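Local coordinates for protein 2',5'-phosphodiesterase 12 (Homo sapiens, PDB 4Z0V) that belongs to the endonuclease/exonuclease/phosphatase family, whose members share a DNase I-like alpha/beta sandwich, and carries an additional N-terminal domain, at residues 227-232 with 265-270; 239-244 with 306-311. All blocks are in the same frame, centred on the assembly; numbering follows the deposited sequence.

Contact 1 (227-232 with 265-270); sequences QHDISF and VLQVSV
Ile230 and Leu266 form an antiparallel hydrogen-bonded pair. Ile230 N gives to Leu266 O at 2.9 Å, and Leu266 N returns to Ile230 O. Two residues away, at His228 and Val268, the pattern changes. His228 N still reaches Val268 O at 2.8 Å, but Val268 N finds a side chain: Asp229 OD1 accepts it at 2.9 Å. This N-H meets the anti side of the carboxylate, 29° out of its plane. Asp229 CG sits beside its own backbone N, chi1 -55°, which brings OD1 across to the neighbouring strand. The carboxylate appears to take the place of a main-chain acceptor, consistent with the break in strand 222-231; His228 O turns to His308 instead. These strands belong to a mixed sheet of the DNase I-like fold.

Two waters extend the polar side. One joins Asp229 OD1, Gln227 NE2 and Ser269 OG; the other links Asp229 OD2 to Gln267 NE2. Asp229 OD2 also forms a salt bridge with Arg206, so the charge has a second partner, and Gln267 OE1 is bonded by Thr215 and Asn285.

Ile230 and Leu266 lie side by side, pointing the same way, CG1 of Ile230 3.8 Å from CB of Leu266. Phe232 crosses Leu266 at about a right angle, its CE1 3.7 Å from Leu266 CB.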
loop_
_atom_site.group_PDB
_atom_site.type_symbol
_atom_site.label_atom_id
_atom_site.label_comp_id
_atom_site.label_asym_id
_atom_site.label_seq_id
_atom_site.Cartn_x
_atom_site.Cartn_y
_atom_site.Cartn_z
ATOM N N GLN A 227 -7.906 -10.245 -12.369
ATOM C CA GLN A 227 -6.772 -10.364 -11.443
ATOM C C GLN A 227 -5.903 -11.535 -11.867
ATOM O O GLN A 227 -6.405 -12.549 -12.369
ATOM C CB GLN A 227 -7.242 -10.533 -9.996
ATOM C CG GLN A 227 -8.090 -9.354 -9.486
ATOM C CD GLN A 227 -8.679 -9.687 -8.149
ATOM O OE1 GLN A 227 -9.837 -10.096 -8.053
ATOM N NE2 GLN A 227 -7.879 -9.545 -7.088
ATOM N N HIS A 228 -4.584 -11.381 -11.722
ATOM C CA HIS A 228 -3.652 -12.396 -12.223
ATOM C C HIS A 228 -2.500 -12.602 -11.223
ATOM O O HIS A 228 -1.320 -12.574 -11.577
ATOM C CB HIS A 228 -3.141 -11.954 -13.605
ATOM C CG HIS A 228 -4.249 -11.565 -14.546
ATOM N ND1 HIS A 228 -4.874 -12.504 -15.347
ATOM C CD2 HIS A 228 -4.841 -10.361 -14.743
ATOM C CE1 HIS A 228 -5.809 -11.843 -16.018
ATOM N NE2 HIS A 228 -5.838 -10.559 -15.674
ATOM N N ASP A 229 -2.849 -12.778 -9.961
ATOM C CA ASP A 229 -1.821 -12.934 -8.925
ATOM C C ASP A 229 -1.084 -14.263 -9.026
ATOM O O ASP A 229 -1.665 -15.292 -9.397
ATOM C CB ASP A 229 -2.426 -12.845 -7.528
ATOM C CG ASP A 229 -3.226 -11.602 -7.206
ATOM O OD1 ASP A 229 -3.182 -10.611 -8.011
ATOM O OD2 ASP A 229 -3.849 -11.584 -6.156
ATOM N N ILE A 230 0.190 -14.252 -8.660
ATOM C CA ILE A 230 0.967 -15.497 -8.650
ATOM C C ILE A 230 1.879 -15.552 -7.443
ATOM O O ILE A 230 2.218 -14.518 -6.865
ATOM C CB ILE A 230 1.832 -15.699 -9.939
ATOM C CG1 ILE A 230 2.831 -14.517 -10.168
ATOM C CG2 ILE A 230 0.976 -15.992 -11.203
ATOM C CD1 ILE A 230 4.050 -14.828 -11.161
ATOM N N SER A 231 2.318 -16.781 -7.103
ATOM C CA SER A 231 3.454 -17.028 -6.235
ATOM C C SER A 231 4.616 -17.247 -7.202
ATOM O O SER A 231 4.429 -18.001 -8.160
ATOM C CB SER A 231 3.225 -18.249 -5.350
ATOM O OG SER A 231 2.254 -17.931 -4.363
ATOM N N PHE A 232 5.765 -16.568 -7.035
ATOM C CA PHE A 232 6.875 -16.774 -7.985
ATOM C C PHE A 232 7.321 -18.240 -8.050
ATOM O O PHE A 232 7.571 -18.716 -9.143
ATOM C CB PHE A 232 8.106 -15.901 -7.674
ATOM C CG PHE A 232 7.855 -14.403 -7.730
ATOM C CD1 PHE A 232 7.481 -13.786 -8.922
ATOM C CD2 PHE A 232 7.997 -13.615 -6.597
ATOM C CE1 PHE A 232 7.232 -12.407 -8.963
ATOM C CE2 PHE A 232 7.740 -12.242 -6.639
ATOM C CZ PHE A 232 7.377 -11.647 -7.822
ATOM N N VAL A 265 5.160 -13.222 -3.417
ATOM C CA VAL A 265 4.018 -13.168 -4.300
ATOM C C VAL A 265 4.036 -11.874 -5.129
ATOM O O VAL A 265 4.720 -10.880 -4.813
ATOM C CB VAL A 265 2.674 -13.318 -3.506
ATOM C CG1 VAL A 265 2.565 -14.710 -2.845
ATOM C CG2 VAL A 265 2.518 -12.203 -2.465
ATOM N N LEU A 266 3.289 -11.935 -6.225
ATOM C CA LEU A 266 3.076 -10.840 -7.166
ATOM C C LEU A 266 1.594 -10.642 -7.344
ATOM O O LEU A 266 0.879 -11.571 -7.717
ATOM C CB LEU A 266 3.718 -11.187 -8.523
ATOM C CG LEU A 266 3.505 -10.120 -9.628
ATOM C CD1 LEU A 266 4.211 -8.799 -9.266
ATOM C CD2 LEU A 266 3.992 -10.637 -10.971
ATOM N N GLN A 267 1.129 -9.448 -7.090
ATOM C CA GLN A 267 -0.288 -9.130 -7.255
ATOM C C GLN A 267 -0.432 -8.385 -8.573
ATOM O O GLN A 267 0.352 -7.469 -8.867
ATOM C CB GLN A 267 -0.726 -8.293 -6.053
ATOM C CG GLN A 267 -2.151 -7.759 -6.098
ATOM C CD GLN A 267 -2.459 -7.053 -4.789
ATOM O OE1 GLN A 267 -1.781 -6.083 -4.400
ATOM N NE2 GLN A 267 -3.443 -7.574 -4.066
ATOM N N VAL A 268 -1.380 -8.800 -9.404
ATOM C CA VAL A 268 -1.569 -8.156 -10.688
ATOM C C VAL A 268 -3.054 -7.897 -10.850
ATOM O O VAL A 268 -3.860 -8.837 -10.760
ATOM C CB VAL A 268 -0.994 -8.948 -11.887
ATOM C CG1 VAL A 268 -1.293 -8.229 -13.202
ATOM C CG2 VAL A 268 0.516 -9.202 -11.755
ATOM N N SER A 269 -3.385 -6.653 -11.155
ATOM C CA SER A 269 -4.780 -6.243 -11.362
ATOM C C SER A 269 -4.887 -5.437 -12.646
ATOM O O SER A 269 -4.141 -4.469 -12.818
ATOM C CB SER A 269 -5.249 -5.399 -10.179
ATOM O OG SER A 269 -4.906 -6.003 -8.938
ATOM N N VAL A 270 -5.830 -5.791 -13.519
ATOM C CA VAL A 270 -6.019 -5.021 -14.746
ATOM C C VAL A 270 -7.216 -4.113 -14.524
ATOM O O VAL A 270 -8.297 -4.604 -14.221
ATOM C CB VAL A 270 -6.187 -5.932 -15.980
ATOM C CG1 VAL A 270 -6.585 -5.108 -17.210
ATOM C CG2 VAL A 270 -4.892 -6.716 -16.248
HETATM O O HOH W 1 -5.172 -8.644 -7.858
HETATM O O HOH W 2 -5.145 -9.580 -5.096
#

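Contact 2 (239-244 with 306-311); sequences DPLHKE and LAHIRH
Leu241, in a short 3-10 turn, and His242, right after it, reach the side of helix 295-316. This is a contact of the DNase I-like domain, between the turn that leads into helix 243-248 and helix 295-316. No direct hydrogen bond joins the two segments. The Leu241 side chain crosses that of His311 obliquely. Leu241 CD2 comes 3.7 Å from His311 CB and 3.8 Å from Ala307 O. CD1 touches the same CB and approaches His311 ND1. Leu241 CG lies opposite the backbone N, chi1 -178°, and this carries both methyls out to the helix. CD2 also lies near the plane of the His308 ring, at its edge. His311 ND1 is bonded to Asp315, one turn further along the helix.

His242 meets the helix with the edge of its ring. Ala307 CB lies near the ring plane, 3.7 Å from His242 CE1 and equally close to His242 ND1. One face of the same ring carries Leu241 CG, 4.1 Å above the plane and offset toward the rim. The imidazole is therefore touched by its own neighbour on a face and by the helix at an edge. Val304, Ala235 and Leu236 also touch the His242 side chain.

Asp239 OD1 accepts from Leu241 N at 2.9 Å, closing an Asx turn. A water bridges the segments, weakly on the helix side. The other ring nitrogen of His308, NE2, is bonded to His228 O. The water lies in the plane of the His242 ring, 2.7 Å from His242 NE2, and accepts the weak bond from His308 ND1 at 2.8 Å.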
loop_
_atom_site.group_PDB
_atom_site.type_symbol
_atom_site.label_atom_id
_atom_site.label_comp_id
_atom_site.label_asym_id
_atom_site.label_seq_id
_atom_site.Cartn_x
_atom_site.Cartn_y
_atom_site.Cartn_z
ATOM N N ASP A 239 4.637 -23.295 -14.433
ATOM C CA ASP A 239 4.026 -22.650 -15.595
ATOM C C ASP A 239 4.968 -22.703 -16.784
ATOM O O ASP A 239 6.076 -22.167 -16.686
ATOM C CB ASP A 239 3.617 -21.201 -15.276
ATOM C CG ASP A 239 2.657 -20.579 -16.275
ATOM O OD1 ASP A 239 2.809 -20.824 -17.485
ATOM O OD2 ASP A 239 1.776 -19.847 -15.853
ATOM N N PRO A 240 4.547 -23.309 -17.931
ATOM C CA PRO A 240 5.446 -23.387 -19.109
ATOM C C PRO A 240 5.854 -22.013 -19.653
ATOM O O PRO A 240 6.840 -21.911 -20.366
ATOM C CB PRO A 240 4.628 -24.200 -20.133
ATOM C CG PRO A 240 3.208 -24.068 -19.684
ATOM C CD PRO A 240 3.269 -24.013 -18.187
ATOM N N LEU A 241 5.175 -20.942 -19.241
ATOM C CA LEU A 241 5.560 -19.577 -19.640
ATOM C C LEU A 241 7.024 -19.259 -19.241
ATOM O O LEU A 241 7.708 -18.496 -19.926
ATOM C CB LEU A 241 4.596 -18.589 -18.950
ATOM C CG LEU A 241 4.796 -17.125 -19.257
ATOM C CD1 LEU A 241 4.367 -16.811 -20.698
ATOM C CD2 LEU A 241 4.031 -16.273 -18.247
ATOM N N HIS A 242 7.486 -19.846 -18.130
ATOM C CA HIS A 242 8.824 -19.587 -17.573
ATOM C C HIS A 242 9.812 -20.731 -17.859
ATOM O O HIS A 242 10.869 -20.775 -17.232
ATOM C CB HIS A 242 8.701 -19.353 -16.042
ATOM C CG HIS A 242 7.697 -18.281 -15.732
ATOM N ND1 HIS A 242 7.962 -16.950 -15.998
ATOM C CD2 HIS A 242 6.437 -18.391 -15.260
ATOM C CE1 HIS A 242 6.864 -16.286 -15.652
ATOM N NE2 HIS A 242 5.905 -17.113 -15.243
ATOM N N LYS A 243 9.511 -21.593 -18.856
ATOM C CA LYS A 243 10.353 -22.776 -19.146
ATOM C C LYS A 243 11.794 -22.408 -19.503
ATOM O O LYS A 243 12.701 -23.086 -19.023
ATOM C CB LYS A 243 9.743 -23.712 -20.219
ATOM C CG LYS A 243 9.604 -23.126 -21.623
ATOM C CD LYS A 243 8.960 -24.133 -22.595
ATOM N N GLU A 244 12.014 -21.324 -20.272
ATOM C CA GLU A 244 13.352 -20.872 -20.672
ATOM C C GLU A 244 14.186 -20.447 -19.452
ATOM O O GLU A 244 15.387 -20.744 -19.390
ATOM C CB GLU A 244 13.250 -19.730 -21.685
ATOM C CG GLU A 244 14.506 -19.523 -22.513
ATOM C CD GLU A 244 14.434 -18.352 -23.475
ATOM O OE1 GLU A 244 13.488 -18.307 -24.296
ATOM O OE2 GLU A 244 15.334 -17.484 -23.414
ATOM N N LEU A 306 8.400 -9.994 -14.635
ATOM C CA LEU A 306 8.300 -9.296 -15.920
ATOM C C LEU A 306 7.733 -10.197 -17.023
ATOM O O LEU A 306 6.913 -9.709 -17.809
ATOM C CB LEU A 306 9.647 -8.681 -16.336
ATOM C CG LEU A 306 10.154 -7.521 -15.437
ATOM C CD1 LEU A 306 11.528 -6.998 -15.940
ATOM C CD2 LEU A 306 9.131 -6.351 -15.355
ATOM N N ALA A 307 8.088 -11.494 -17.033
ATOM C CA ALA A 307 7.542 -12.456 -18.009
ATOM C C ALA A 307 6.042 -12.653 -17.752
ATOM O O ALA A 307 5.269 -12.753 -18.695
ATOM C CB ALA A 307 8.275 -13.792 -17.932
ATOM N N HIS A 308 5.642 -12.715 -16.477
ATOM C CA HIS A 308 4.233 -12.831 -16.130
ATOM C C HIS A 308 3.459 -11.570 -16.565
ATOM O O HIS A 308 2.387 -11.671 -17.157
ATOM C CB HIS A 308 4.030 -13.074 -14.610
ATOM C CG HIS A 308 2.582 -13.276 -14.277
ATOM N ND1 HIS A 308 1.858 -14.339 -14.813
ATOM C CD2 HIS A 308 1.749 -12.518 -13.522
ATOM C CE1 HIS A 308 0.624 -14.211 -14.349
ATOM N NE2 HIS A 308 0.503 -13.124 -13.578
ATOM N N ILE A 309 4.005 -10.395 -16.275
ATOM C CA ILE A 309 3.339 -9.134 -16.620
ATOM C C ILE A 309 3.269 -8.984 -18.149
ATOM O O ILE A 309 2.246 -8.501 -18.666
ATOM C CB ILE A 309 4.050 -7.943 -15.930
ATOM C CG1 ILE A 309 3.806 -7.998 -14.395
ATOM C CG2 ILE A 309 3.549 -6.625 -16.509
ATOM C CD1 ILE A 309 4.828 -7.176 -13.558
ATOM N N ARG A 310 4.313 -9.455 -18.869
ATOM C CA ARG A 310 4.310 -9.418 -20.337
ATOM C C ARG A 310 3.160 -10.299 -20.857
ATOM O O ARG A 310 2.424 -9.893 -21.750
ATOM C CB ARG A 310 5.693 -9.887 -20.882
ATOM C CG ARG A 310 5.838 -9.985 -22.421
ATOM C CD ARG A 310 5.662 -8.679 -23.174
ATOM N NE ARG A 310 6.789 -7.766 -22.963
ATOM C CZ ARG A 310 6.784 -6.476 -23.280
ATOM N NH1 ARG A 310 5.702 -5.920 -23.818
ATOM N NH2 ARG A 310 7.843 -5.724 -23.032
ATOM N N HIS A 311 2.977 -11.470 -20.254
ATOM C CA HIS A 311 1.902 -12.382 -20.647
ATOM C C HIS A 311 0.550 -11.730 -20.420
ATOM O O HIS A 311 -0.303 -11.751 -21.304
ATOM C CB HIS A 311 1.986 -13.694 -19.850
ATOM C CG HIS A 311 0.837 -14.619 -20.084
ATOM N ND1 HIS A 311 0.629 -15.210 -21.313
ATOM C CD2 HIS A 311 -0.113 -15.053 -19.223
ATOM C CE1 HIS A 311 -0.443 -15.977 -21.168
ATOM N NE2 HIS A 311 -0.914 -15.923 -19.922
HETATM O O HOH W 3 3.263 -16.737 -14.603
#

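In the fold
From the N terminus, the chain passes the N-terminal domain and enters the DNase I-like domain. It runs along strand 222-231, then through helix 232-238 into the turn at 239-244. Helices 243-248 and 253-261 follow, and strand 265-273 closes the largely helical loop of contact 1. After strand 280-287, helix 295-316 closes contact 2. The segments alternate, so the two loops cross rather than nest. Contact 1 joins neighbouring strands of a mixed sheet; contact 2 sets the turn against a helix packed on that sheet. They meet at His308, whose NE2 probably donates to His228 O at 2.8 Å while its CE1 packs on Ile230 CG2.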